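Local coordinates for protein Two-component system sensor histidine kinase (Bacteroides thetaiotaomicron, PDB 3OTT) that probably senses saccharide-derived ligands through this extracellular propeller and sandwich region and relays the signal by histidine phosphorylation to transcriptional control, at residues B[9-14]-B[272-277]; B[150-155]-B[194-199]; B[180-185]-B[221-226]; B[408-413]-B[456-461]; B[435-440]-B[471-476]. All coordinates share one frame; numbering follows the deposited sequence.

Interaction 1: residues B[9-14]-B[272-277]; sequences YQQFDN and NIQSLT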
# COMPACT_ATOMS: atom_id res chain seq x y z
N TYR B 9 13.89 12.00 -27.06
CA TYR B 9 13.27 13.28 -27.43
C TYR B 9 13.64 13.78 -28.81
O TYR B 9 13.58 14.98 -29.09
CB TYR B 9 13.49 14.38 -26.36
CG TYR B 9 12.93 13.94 -25.03
CD1 TYR B 9 11.55 13.72 -24.88
CD2 TYR B 9 13.77 13.71 -23.93
CE1 TYR B 9 11.01 13.28 -23.66
CE2 TYR B 9 13.24 13.25 -22.71
CZ TYR B 9 11.85 13.04 -22.59
OH TYR B 9 11.30 12.59 -21.42
N GLN B 10 13.94 12.87 -29.71
CA GLN B 10 14.39 13.32 -31.00
C GLN B 10 13.28 13.22 -32.07
O GLN B 10 13.38 13.82 -33.12
CB GLN B 10 15.70 12.60 -31.40
CG GLN B 10 16.79 13.50 -32.11
CD GLN B 10 17.61 14.47 -31.19
OE1 GLN B 10 17.06 15.21 -30.34
NE2 GLN B 10 18.93 14.49 -31.41
N GLN B 11 12.23 12.46 -31.78
CA GLN B 11 11.12 12.30 -32.71
C GLN B 11 9.82 12.19 -31.96
O GLN B 11 9.77 11.59 -30.89
CB GLN B 11 11.28 11.07 -33.61
CG GLN B 11 11.18 9.70 -32.93
CD GLN B 11 11.24 8.56 -33.97
OE1 GLN B 11 12.31 8.01 -34.23
NE2 GLN B 11 10.10 8.24 -34.59
N PHE B 12 8.77 12.79 -32.52
CA PHE B 12 7.47 12.78 -31.89
C PHE B 12 6.34 12.25 -32.81
O PHE B 12 6.46 12.27 -34.04
CB PHE B 12 7.13 14.19 -31.41
CG PHE B 12 8.15 14.76 -30.49
CD1 PHE B 12 8.02 14.61 -29.14
CD2 PHE B 12 9.28 15.42 -30.99
CE1 PHE B 12 8.98 15.14 -28.28
CE2 PHE B 12 10.25 15.94 -30.13
CZ PHE B 12 10.10 15.82 -28.79
N ASP B 13 5.25 11.81 -32.19
CA ASP B 13 4.00 11.56 -32.91
C ASP B 13 3.17 12.86 -32.80
O ASP B 13 2.73 13.24 -31.68
N ASN B 14 2.98 13.57 -33.90
CA ASN B 14 2.28 14.86 -33.84
C ASN B 14 0.78 14.79 -34.13
O ASN B 14 0.35 14.27 -35.16
CB ASN B 14 2.98 15.89 -34.68
CG ASN B 14 4.39 16.21 -34.15
OD1 ASN B 14 4.71 16.02 -32.96
ND2 ASN B 14 5.23 16.68 -35.03
N ASN B 272 11.05 19.02 -40.83
CA ASN B 272 10.92 17.66 -40.33
C ASN B 272 9.67 17.47 -39.49
O ASN B 272 9.53 18.00 -38.36
CB ASN B 272 12.21 17.21 -39.62
CG ASN B 272 12.02 15.99 -38.69
OD1 ASN B 272 11.14 15.16 -38.89
ND2 ASN B 272 12.83 15.92 -37.64
N ILE B 273 8.76 16.71 -40.06
CA ILE B 273 7.39 16.62 -39.53
C ILE B 273 7.29 15.74 -38.33
O ILE B 273 6.21 15.61 -37.71
CB ILE B 273 6.40 16.16 -40.63
CG1 ILE B 273 6.77 14.75 -41.15
CG2 ILE B 273 6.33 17.24 -41.74
CD1 ILE B 273 5.59 13.99 -41.90
N GLN B 274 8.42 15.14 -37.95
CA GLN B 274 8.47 14.46 -36.67
C GLN B 274 9.14 15.29 -35.57
O GLN B 274 9.33 14.78 -34.48
CB GLN B 274 9.22 13.13 -36.79
CG GLN B 274 8.63 12.11 -37.70
CD GLN B 274 9.55 10.90 -37.79
OE1 GLN B 274 10.79 11.03 -37.79
NE2 GLN B 274 8.97 9.73 -37.85
N SER B 275 9.56 16.52 -35.84
CA SER B 275 10.13 17.34 -34.77
C SER B 275 9.01 17.90 -33.92
O SER B 275 7.82 17.76 -34.27
CB SER B 275 10.97 18.49 -35.30
OG SER B 275 10.12 19.42 -35.92
N LEU B 276 9.38 18.51 -32.81
CA LEU B 276 8.43 19.12 -31.90
C LEU B 276 7.55 19.98 -32.76
O LEU B 276 8.06 20.73 -33.57
CB LEU B 276 9.16 20.02 -30.91
CG LEU B 276 8.30 20.88 -30.00
CD1 LEU B 276 7.50 20.04 -29.09
CD2 LEU B 276 9.24 21.89 -29.18
N THR B 277 6.24 19.89 -32.56
CA THR B 277 5.25 20.54 -33.45
C THR B 277 5.30 22.08 -33.35
O THR B 277 5.18 22.77 -34.36
CB THR B 277 3.79 20.05 -33.13
OG1 THR B 277 2.92 20.49 -34.15
CG2 THR B 277 3.26 20.56 -31.79

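Interaction 2: residues B[150-155]-B[194-199]; sequences SIIRTK and NSLLED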
# COMPACT_ATOMS: atom_id res chain seq x y z
N SER B 150 -0.29 29.31 -10.48
CA SER B 150 0.09 27.92 -10.25
C SER B 150 -0.11 27.59 -8.80
O SER B 150 0.19 28.39 -7.92
CB SER B 150 1.57 27.70 -10.59
OG SER B 150 1.82 26.27 -10.53
N ILE B 151 -0.72 26.45 -8.56
CA ILE B 151 -0.87 25.90 -7.24
C ILE B 151 -0.67 24.40 -7.20
O ILE B 151 -1.12 23.70 -8.13
CB ILE B 151 -2.08 26.42 -6.39
CG1 ILE B 151 -2.60 25.31 -5.53
CG2 ILE B 151 -3.18 27.06 -7.16
CD1 ILE B 151 -3.33 25.81 -4.41
N ILE B 152 0.10 23.95 -6.19
CA ILE B 152 0.37 22.52 -5.98
C ILE B 152 0.26 22.08 -4.54
O ILE B 152 0.48 22.85 -3.59
CB ILE B 152 1.76 22.03 -6.52
CG1 ILE B 152 2.89 22.76 -5.83
CG2 ILE B 152 1.83 22.02 -8.10
CD1 ILE B 152 4.26 22.05 -5.89
N ARG B 153 -0.08 20.81 -4.40
CA ARG B 153 -0.04 20.16 -3.10
C ARG B 153 1.11 19.20 -3.12
O ARG B 153 1.20 18.40 -4.04
CB ARG B 153 -1.34 19.38 -2.80
CG ARG B 153 -1.34 18.87 -1.34
CD ARG B 153 -2.46 17.90 -1.03
NE ARG B 153 -2.04 16.57 -1.37
CZ ARG B 153 -1.76 15.58 -0.51
NH1 ARG B 153 -1.93 15.69 0.79
NH2 ARG B 153 -1.34 14.44 -1.03
N THR B 154 2.00 19.29 -2.14
CA THR B 154 3.04 18.25 -1.94
C THR B 154 2.53 17.01 -1.15
O THR B 154 1.48 17.07 -0.52
CB THR B 154 4.28 18.81 -1.24
OG1 THR B 154 3.89 19.39 -0.01
CG2 THR B 154 5.01 19.86 -2.09
N LYS B 155 3.29 15.91 -1.20
CA LYS B 155 3.02 14.66 -0.47
C LYS B 155 2.88 14.85 1.04
O LYS B 155 2.19 14.10 1.72
CB LYS B 155 4.13 13.66 -0.74
CG LYS B 155 3.75 12.53 -1.67
CD LYS B 155 2.98 13.00 -2.97
CE LYS B 155 2.40 11.77 -3.67
NZ LYS B 155 1.95 12.15 -5.03
N ASN B 194 4.93 31.06 -13.00
CA ASN B 194 4.02 30.39 -13.92
C ASN B 194 3.81 28.95 -13.59
O ASN B 194 2.80 28.35 -14.02
CB ASN B 194 4.56 30.33 -15.35
CG ASN B 194 4.96 31.64 -15.90
OD1 ASN B 194 4.20 32.62 -15.87
ND2 ASN B 194 6.18 31.69 -16.45
N SER B 195 4.77 28.33 -12.90
CA SER B 195 4.72 26.85 -12.85
C SER B 195 5.46 26.26 -11.66
O SER B 195 6.53 26.79 -11.29
CB SER B 195 5.32 26.28 -14.15
OG SER B 195 5.11 24.89 -14.17
N LEU B 196 4.88 25.18 -11.10
CA LEU B 196 5.35 24.55 -9.89
C LEU B 196 5.28 23.06 -10.03
O LEU B 196 4.32 22.56 -10.60
CB LEU B 196 4.49 24.96 -8.67
CG LEU B 196 4.52 26.42 -8.21
CD1 LEU B 196 3.56 26.68 -6.99
CD2 LEU B 196 5.94 26.82 -7.90
N LEU B 197 6.25 22.36 -9.49
CA LEU B 197 6.27 20.91 -9.60
C LEU B 197 7.03 20.29 -8.43
O LEU B 197 8.21 20.64 -8.15
CB LEU B 197 6.89 20.44 -10.92
CG LEU B 197 6.93 18.90 -11.12
CD1 LEU B 197 5.57 18.26 -11.47
CD2 LEU B 197 7.98 18.48 -12.15
N GLU B 198 6.37 19.36 -7.78
CA GLU B 198 7.01 18.63 -6.71
C GLU B 198 7.85 17.52 -7.29
O GLU B 198 7.42 16.87 -8.22
CB GLU B 198 6.00 18.03 -5.78
CG GLU B 198 6.67 17.27 -4.62
CD GLU B 198 5.70 16.46 -3.75
OE1 GLU B 198 4.63 15.98 -4.27
OE2 GLU B 198 6.04 16.30 -2.56
N ASP B 199 9.02 17.29 -6.70
CA ASP B 199 9.94 16.22 -7.11
C ASP B 199 10.37 15.47 -5.85
O ASP B 199 11.27 15.93 -5.16
CB ASP B 199 11.20 16.88 -7.74
CG ASP B 199 12.17 15.88 -8.36
OD1 ASP B 199 12.11 14.69 -8.01
OD2 ASP B 199 12.98 16.28 -9.24

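Interaction 3: residues B[180-185]-B[221-226]; sequences IPLPVH and GQIKQT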
# COMPACT_ATOMS: atom_id res chain seq x y z
N ILE B 180 8.19 33.17 -0.00
CA ILE B 180 9.47 32.48 -0.22
C ILE B 180 10.21 33.27 -1.29
O ILE B 180 9.87 33.18 -2.47
CB ILE B 180 9.33 31.00 -0.70
CG1 ILE B 180 8.67 30.16 0.34
CG2 ILE B 180 10.71 30.39 -1.01
CD1 ILE B 180 7.92 28.99 -0.28
N PRO B 181 11.19 34.07 -0.87
CA PRO B 181 11.90 35.00 -1.73
C PRO B 181 12.76 34.25 -2.72
O PRO B 181 13.34 33.25 -2.36
CB PRO B 181 12.82 35.79 -0.74
CG PRO B 181 12.21 35.55 0.67
CD PRO B 181 11.67 34.12 0.54
N LEU B 182 12.86 34.75 -3.95
CA LEU B 182 13.55 34.00 -4.98
C LEU B 182 14.73 34.84 -5.44
O LEU B 182 14.58 35.98 -5.84
CB LEU B 182 12.61 33.64 -6.14
CG LEU B 182 11.40 32.73 -5.82
CD1 LEU B 182 10.35 32.82 -6.91
CD2 LEU B 182 11.74 31.26 -5.65
N PRO B 183 15.92 34.28 -5.34
CA PRO B 183 17.17 35.06 -5.54
C PRO B 183 17.45 35.28 -7.03
O PRO B 183 17.55 34.34 -7.82
CB PRO B 183 18.26 34.16 -4.88
CG PRO B 183 17.73 32.74 -5.02
CD PRO B 183 16.18 32.94 -4.78
N VAL B 184 17.55 36.54 -7.39
CA VAL B 184 17.62 36.92 -8.79
C VAL B 184 18.76 37.95 -8.93
O VAL B 184 19.14 38.57 -7.93
CB VAL B 184 16.23 37.50 -9.25
CG1 VAL B 184 16.39 38.32 -10.50
CG2 VAL B 184 15.21 36.37 -9.47
N HIS B 185 19.27 38.11 -10.15
CA HIS B 185 20.27 39.14 -10.46
C HIS B 185 19.85 40.64 -10.31
O HIS B 185 20.68 41.44 -9.92
CB HIS B 185 20.98 38.88 -11.80
CG HIS B 185 22.27 39.65 -11.94
ND1 HIS B 185 22.52 40.52 -12.98
CD2 HIS B 185 23.35 39.75 -11.11
CE1 HIS B 185 23.71 41.08 -12.81
NE2 HIS B 185 24.23 40.63 -11.68
N GLY B 221 15.28 25.01 3.61
CA GLY B 221 15.05 26.36 3.08
C GLY B 221 16.04 26.82 2.01
O GLY B 221 16.02 28.00 1.63
N GLN B 222 16.98 25.98 1.58
CA GLN B 222 17.86 26.39 0.46
C GLN B 222 17.06 26.61 -0.84
O GLN B 222 16.07 25.94 -1.07
CB GLN B 222 18.97 25.39 0.24
CG GLN B 222 19.89 25.31 1.44
CD GLN B 222 20.78 24.09 1.40
OE1 GLN B 222 20.35 22.99 1.79
NE2 GLN B 222 22.02 24.25 0.90
N ILE B 223 17.50 27.57 -1.65
CA ILE B 223 16.89 27.97 -2.91
C ILE B 223 18.03 28.09 -3.94
O ILE B 223 18.99 28.85 -3.76
CB ILE B 223 16.10 29.29 -2.82
CG1 ILE B 223 14.91 29.14 -1.84
CG2 ILE B 223 15.39 29.57 -4.19
CD1 ILE B 223 14.36 30.53 -1.24
N LYS B 224 17.93 27.33 -5.00
CA LYS B 224 18.99 27.21 -5.96
C LYS B 224 18.49 27.78 -7.29
O LYS B 224 17.37 27.52 -7.71
CB LYS B 224 19.33 25.74 -6.11
CG LYS B 224 20.63 25.48 -6.78
CD LYS B 224 20.87 23.96 -6.96
CE LYS B 224 21.59 23.73 -8.29
NZ LYS B 224 21.63 22.30 -8.73
N GLN B 225 19.32 28.61 -7.91
CA GLN B 225 19.08 29.13 -9.25
C GLN B 225 19.66 28.11 -10.20
O GLN B 225 20.84 28.20 -10.57
CB GLN B 225 19.81 30.45 -9.43
CG GLN B 225 19.01 31.59 -9.86
CD GLN B 225 19.91 32.80 -10.09
OE1 GLN B 225 20.75 32.80 -11.01
NE2 GLN B 225 19.78 33.80 -9.20
N THR B 226 18.85 27.12 -10.55
CA THR B 226 19.30 26.03 -11.39
C THR B 226 19.57 26.39 -12.86
O THR B 226 20.48 25.84 -13.46
CB THR B 226 18.29 24.87 -11.36
OG1 THR B 226 17.94 24.58 -9.99
CG2 THR B 226 18.86 23.63 -12.06

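Interaction 4: residues B[408-413]-B[456-461]; sequences NIVDNT and QYIAEQ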
# COMPACT_ATOMS: atom_id res chain seq x y z
N ASN B 408 6.59 -33.83 7.21
CA ASN B 408 7.88 -34.04 7.89
C ASN B 408 8.47 -35.42 7.46
O ASN B 408 7.84 -36.47 7.73
CB ASN B 408 7.66 -34.13 9.42
CG ASN B 408 7.11 -32.86 10.06
OD1 ASN B 408 7.71 -31.76 9.94
ND2 ASN B 408 5.97 -33.01 10.80
N ILE B 409 9.65 -35.43 6.88
CA ILE B 409 10.30 -36.64 6.38
C ILE B 409 11.68 -36.82 6.99
O ILE B 409 12.49 -35.89 6.98
CB ILE B 409 10.43 -36.52 4.84
CG1 ILE B 409 9.04 -36.51 4.19
CG2 ILE B 409 11.38 -37.57 4.27
CD1 ILE B 409 9.07 -35.97 2.76
N VAL B 410 11.97 -38.01 7.51
CA VAL B 410 13.28 -38.33 8.06
C VAL B 410 13.85 -39.59 7.42
O VAL B 410 13.09 -40.37 6.88
CB VAL B 410 13.26 -38.51 9.59
CG1 VAL B 410 12.76 -37.23 10.29
CG2 VAL B 410 12.41 -39.68 9.98
N ASP B 411 15.17 -39.79 7.48
CA ASP B 411 15.73 -41.07 7.03
C ASP B 411 15.40 -42.19 8.03
O ASP B 411 14.94 -41.92 9.15
CB ASP B 411 17.25 -40.93 6.80
CG ASP B 411 18.02 -40.96 8.10
OD1 ASP B 411 17.73 -40.15 9.01
OD2 ASP B 411 18.87 -41.85 8.27
N ASN B 412 15.66 -43.43 7.66
CA ASN B 412 15.37 -44.59 8.56
C ASN B 412 16.11 -44.58 9.92
O ASN B 412 15.59 -45.12 10.90
CB ASN B 412 15.64 -45.94 7.85
CG ASN B 412 17.08 -46.11 7.45
OD1 ASN B 412 17.56 -45.44 6.55
ND2 ASN B 412 17.81 -46.99 8.14
N THR B 413 17.31 -43.97 9.99
CA THR B 413 18.07 -43.92 11.27
C THR B 413 17.50 -42.79 12.16
O THR B 413 17.77 -42.71 13.34
CB THR B 413 19.62 -43.63 11.07
OG1 THR B 413 19.80 -42.31 10.52
CG2 THR B 413 20.35 -44.66 10.18
N GLN B 456 5.32 -37.95 11.09
CA GLN B 456 6.66 -38.13 10.58
C GLN B 456 6.72 -39.28 9.50
O GLN B 456 6.44 -40.43 9.78
CB GLN B 456 7.58 -38.44 11.75
CG GLN B 456 9.07 -38.35 11.46
CD GLN B 456 9.94 -38.62 12.72
OE1 GLN B 456 9.87 -39.70 13.33
NE2 GLN B 456 10.77 -37.65 13.09
N TYR B 457 7.14 -39.00 8.30
CA TYR B 457 7.28 -40.06 7.32
C TYR B 457 8.72 -40.63 7.22
O TYR B 457 9.69 -39.86 7.08
CB TYR B 457 6.85 -39.55 5.95
CG TYR B 457 6.70 -40.69 4.99
CD1 TYR B 457 5.54 -41.50 5.05
CD2 TYR B 457 7.70 -41.01 4.07
CE1 TYR B 457 5.39 -42.55 4.20
CE2 TYR B 457 7.54 -42.09 3.22
CZ TYR B 457 6.37 -42.84 3.29
OH TYR B 457 6.16 -43.94 2.48
N ILE B 458 8.86 -41.95 7.23
CA ILE B 458 10.17 -42.54 7.02
C ILE B 458 10.47 -42.90 5.54
O ILE B 458 9.81 -43.76 4.93
CB ILE B 458 10.44 -43.80 7.90
CG1 ILE B 458 9.90 -43.64 9.35
CG2 ILE B 458 11.91 -44.21 7.81
CD1 ILE B 458 10.69 -42.71 10.30
N ALA B 459 11.49 -42.25 5.00
CA ALA B 459 11.81 -42.30 3.58
C ALA B 459 12.30 -43.67 3.23
O ALA B 459 13.09 -44.21 3.95
CB ALA B 459 12.92 -41.32 3.26
N GLU B 460 11.89 -44.17 2.07
CA GLU B 460 12.36 -45.47 1.59
C GLU B 460 13.90 -45.47 1.41
O GLU B 460 14.56 -46.46 1.69
CB GLU B 460 11.64 -45.86 0.27
CG GLU B 460 10.17 -46.40 0.43
CD GLU B 460 9.11 -45.34 0.82
OE1 GLU B 460 9.34 -44.12 0.81
OE2 GLU B 460 7.99 -45.72 1.18
N GLN B 461 14.45 -44.37 0.90
CA GLN B 461 15.87 -44.32 0.55
C GLN B 461 16.41 -42.97 0.91
O GLN B 461 15.68 -41.95 0.87
CB GLN B 461 16.11 -44.53 -0.97
CG GLN B 461 15.70 -45.92 -1.54
CD GLN B 461 16.05 -46.14 -3.07
OE1 GLN B 461 15.98 -45.21 -3.88
NE2 GLN B 461 16.44 -47.35 -3.43

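Interaction 5: residues B[435-440]-B[471-476]; sequences STCLGG and GMFINQ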
# COMPACT_ATOMS: atom_id res chain seq x y z
N SER B 435 15.88 -32.92 -2.55
CA SER B 435 17.21 -32.55 -2.19
C SER B 435 17.14 -31.58 -1.01
O SER B 435 16.29 -30.69 -0.98
CB SER B 435 17.98 -31.94 -3.37
OG SER B 435 17.67 -30.58 -3.59
N THR B 436 18.08 -31.73 -0.09
CA THR B 436 18.10 -31.00 1.15
C THR B 436 19.48 -30.28 1.41
O THR B 436 20.50 -30.61 0.84
CB THR B 436 17.81 -32.07 2.22
OG1 THR B 436 16.40 -32.39 2.16
CG2 THR B 436 18.08 -31.60 3.53
N CYS B 437 19.49 -29.31 2.32
CA CYS B 437 20.73 -28.89 2.93
C CYS B 437 20.84 -29.76 4.21
O CYS B 437 19.85 -29.95 4.94
CB CYS B 437 20.65 -27.39 3.27
SG CYS B 437 21.98 -26.71 4.32
N LEU B 438 22.00 -30.35 4.44
CA LEU B 438 22.27 -31.16 5.66
C LEU B 438 21.75 -32.60 5.70
O LEU B 438 22.33 -33.43 6.40
CB LEU B 438 21.86 -30.46 6.97
CG LEU B 438 22.61 -29.23 7.51
CD1 LEU B 438 21.83 -28.81 8.80
CD2 LEU B 438 24.08 -29.49 7.84
N GLY B 439 20.69 -32.92 4.95
CA GLY B 439 20.22 -34.30 4.94
C GLY B 439 20.45 -35.07 3.65
O GLY B 439 19.86 -36.12 3.43
N GLY B 440 21.29 -34.58 2.76
CA GLY B 440 21.43 -35.28 1.49
C GLY B 440 20.17 -35.31 0.63
O GLY B 440 19.42 -34.33 0.58
N GLY B 471 28.93 -34.86 -0.69
CA GLY B 471 28.58 -33.87 0.35
C GLY B 471 27.11 -33.94 0.75
O GLY B 471 26.34 -34.72 0.18
N MET B 472 26.70 -33.11 1.71
CA MET B 472 25.36 -33.20 2.30
C MET B 472 24.47 -32.01 1.93
O MET B 472 23.24 -32.07 2.16
CB MET B 472 25.42 -33.40 3.81
CG MET B 472 25.94 -34.80 4.23
SD MET B 472 24.89 -36.16 3.61
CE MET B 472 23.48 -36.10 4.68
N PHE B 473 25.10 -30.96 1.37
CA PHE B 473 24.40 -29.77 0.88
C PHE B 473 24.14 -29.83 -0.61
O PHE B 473 25.03 -29.56 -1.47
CB PHE B 473 25.13 -28.47 1.23
CG PHE B 473 25.97 -28.61 2.46
CD1 PHE B 473 25.49 -28.16 3.70
CD2 PHE B 473 27.21 -29.27 2.40
CE1 PHE B 473 26.25 -28.32 4.86
CE2 PHE B 473 27.98 -29.44 3.54
CZ PHE B 473 27.50 -28.95 4.79
N ILE B 474 22.90 -30.14 -0.91
CA ILE B 474 22.52 -30.38 -2.29
C ILE B 474 21.59 -29.29 -2.81
O ILE B 474 20.55 -29.02 -2.21
CB ILE B 474 21.99 -31.79 -2.44
CG1 ILE B 474 23.16 -32.78 -2.30
CG2 ILE B 474 21.57 -32.04 -3.86
CD1 ILE B 474 23.39 -33.35 -1.07
N ASN B 475 21.99 -28.61 -3.88
CA ASN B 475 21.21 -27.51 -4.43
C ASN B 475 20.09 -27.94 -5.37
O ASN B 475 19.01 -27.44 -5.23
CB ASN B 475 22.08 -26.41 -5.10
CG ASN B 475 22.70 -25.36 -4.08
OD1 ASN B 475 23.17 -25.71 -2.99
ND2 ASN B 475 22.72 -24.09 -4.49
N GLN B 476 20.37 -28.78 -6.37
CA GLN B 476 19.44 -29.16 -7.47
C GLN B 476 19.74 -30.60 -7.94
O GLN B 476 20.91 -31.02 -8.03
CB GLN B 476 19.63 -28.32 -8.73
CG GLN B 476 19.05 -26.93 -8.71
CD GLN B 476 19.97 -25.90 -9.35
OE1 GLN B 476 21.07 -25.66 -8.87
NE2 GLN B 476 19.52 -25.29 -10.41

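Interaction 1: residues B[9-14]-B[272-277]
Gln-11, Phe-12 and Asn-14 pack against a type I turn that runs from Asn-272 to Ser-275. The turn is braced from within: OD1 of Asn-272 accepts from N of Gln-274 at 2.9 Å, an Asx turn. The carbonyl O of Ile-273 comes within 3.0 Å of Asn-14 ND2. At Gln-274 the carbonyl O takes the backbone N-H of Phe-12 (2.8 Å), the donor lying in the carbonyl plane, and the same oxygen sits in plane at the edge of the Phe-12 ring. The Gln-11 and Gln-274 side chains run alongside each other in the same direction, their amide planes 41° apart. Ser-275 offers its O to Asn-14 ND2 at 2.9 Å; the bond is almost straight (167°) and lies close to the Asn-14 amide plane, while OD1 of that amide is bonded to Ser-301, so both ends are fixed. CB of Leu-276 is 4.3 Å from Phe-12 CE2, and Thr-277 CB packs 4.0 Å from Asn-14 CG. The segment runs into strand 13-15, and the backbone bonding of Asp-13 with Leu-302 adds this strand to the outer edge of the 281-303 blade: the ring-closing "velcro" of a seven-bladed beta-propeller.

Interaction 2: residues B[150-155]-B[194-199]
Ser-150, Ile-152 and Leu-196 form the tight half of this contact. OG of Ser-150, anti to its own backbone nitrogen (chi1 -171°), is carried across to Leu-196 and comes 3.5 Å from Leu-196 CB. Leu-196 CB also meets CG1 of Ile-152 at 3.9 Å, the two side chains crossing obliquely, while Ile-152 CG2 comes 3.6 Å from Leu-196 O. Strands 150-153 and 194-199 run only 10° from parallel with axes 6.1 Å apart, yet they belong to different sheets. Each is the innermost strand of its blade, and the contact is the side-chain seam between two neighbouring propeller blades near the central channel; Ser-150 and Ile-152 pair instead with Gly-162 and Tyr-160, and Leu-197 with Trp-206. Toward the C-terminal ends of the two segments, at Thr-154, Lys-155 and Glu-198, the seam becomes polar and more open, with Lys-155 exposed. Here the Glu-198 side chain reaches out extended, its CG anti to the backbone N, and crosses Thr-154 and Lys-155 at about a right angle. OE2 accepts the backbone N-H of Lys-155 at 3.1 Å, met on the syn side but 27° out of the carboxylate plane, and it also lies 3.3 Å from Thr-154 CB. OE1 touches the Lys-155 chain at CD (3.6 Å), whereas the ammonium NZ stays 4.7 Å from OE1, beyond salt-bridge contact.

Interaction 3: residues B[180-185]-B[221-226]
Ile-223 is the hub of the first shell, with its two branches serving different partners. CD1 approaches the carbonyl O of Pro-181 to 3.1 Å, a tight carbon-oxygen approach, and lies 3.7 Å from Ile-180 CG2. The other branch, CG2, stands anti to the Ile-223 backbone N (chi1 -63° for CG1) and meets the Pro-183 ring at its CD, 3.5 Å away, with Leu-182 CD2 more loosely placed at 4.3 Å. Two residues on, Gln-225 supplies the polar contact: NE2 donates to the Pro-183 carbonyl O at 2.7 Å. The donor sits above the carbonyl plane, 47° out of it, so the bond does not follow a lone pair, and its N-H...O angle is 148°. Further out, Ile-223 and Gln-225 lean on Tyr-216 and on Tyr-212 and Phe-214 of the neighbouring strand, and Tyr-212 OH also bonds to His-185 N. Gln-222 packs against Gln-222 of the second subunit. The 180-185 segment opens the link from strand 176-180, outermost in its blade, to strand 193-199, innermost in the next. It rests on strand 222-229, the outer edge of that next blade; this is the outer-to-inner link that joins consecutive blades of a beta-propeller.

Interaction 4: residues B[408-413]-B[456-461]
Ile-409 and Tyr-457, and then Val-410 and Ile-458, pair as parallel beta bridges, their CA atoms 4.7 and 5.3 Å apart. This is an edge-to-edge joint between two blades of the second propeller: strand 403-410 is the outer strand of the 375-410 blade and strand 457-463 that of the 421-463 blade, so their two antiparallel sheets merge through a short parallel step. Three backbone bonds hold it. Tyr-457 N donates to Asn-408 O at 2.7 Å, Val-410 N to Tyr-457 O at 3.0 Å, and Ala-459 N to Val-410 O at 3.1 Å. Beyond Ala-459 the pairing passes to strand 441-445, where Gln-461 bonds to Val-443.

On one face, the Ile-409 and Tyr-457 side chains run alongside each other, with Ile-409 CG1 4.1 Å from Tyr-457 CB. Further along that strand Ala-459 CB touches Ile-409 CG2, and Leu-449 of helix 446-451 packs on both Ile-409 and Tyr-457. The Tyr-457 ring, directed by CG anti to its backbone N (chi1 -168°), turns away from segment 408-413, and its OH bonds to the syn lone pair of Glu-460 OE2. On the opposite face Val-410 sits between two side chains, Gln-456 and Ile-458. The extended Gln-456 side chain crosses it at about a right angle, with NE2 3.5 Å from CG1, while Val-410 CG2 presses on Ile-458 CD1 at 3.5 Å, closer than ordinary carbon-carbon contact.

Interaction 5: residues B[435-440]-B[471-476]
The Phe-473 ring receives Cys-437 at its edge: SG lies in the ring plane, 3.8 Å from CD1 and 5.2 Å from the ring centroid, 86° off the normal, a sulfur-aromatic contact. Leu-438 CD2 comes in obliquely, 3.9 Å from Phe-473 CE1, and Glu-98 of the second subunit packs on both Leu-438 and Phe-473. Backbone bonds hold the two segments together. Ile-474 N donates to Thr-436 O at 3.0 Å, and Met-472 O accepts from Gly-440 N at 3.2 Å on a lone pair in the carbonyl plane, with a weak second bond from Leu-438 N. The 436-440 loop is closed on itself by Thr-436 N bonding to Gly-440 O. The Met-472 side chain, bent at chi2 and chi3 (-61° and -76°), curls so that CE lies against the glycine pair, 3.3 Å from Gly-440 N. Ile-474 uses two branches: CD1 near Gly-440 CA and CG2 3.6 Å from Ser-435 CB. The hairpin between strands 431-436 and 441-445 is thereby gripped by the link entering strand 474-479, the innermost strand of the following blade: a blade-to-blade junction of the second beta-propeller.

Interactions 1, 2 and 3 belong to the first propeller, and interactions 4 and 5 to the second; the centres of interactions 1 to 3 lie about 57 to 73 Å from those of interactions 4 and 5. Along the chain, interactions 2 and 3 are nested inside the loop closed by interaction 1, which ties the N-terminal strand to the last blade and so closes the ring. Interactions 2 and 3, with centres about 16 Å apart, alternate in sequence and reach the same sheet, the 193-229 blade, at its inner and outer strands. Interactions 4 and 5, centres about 15 Å apart, likewise alternate and share the sheet containing strands 431-436 and 457-463. Together they show blades joined at inner seams, outer edges and connecting links.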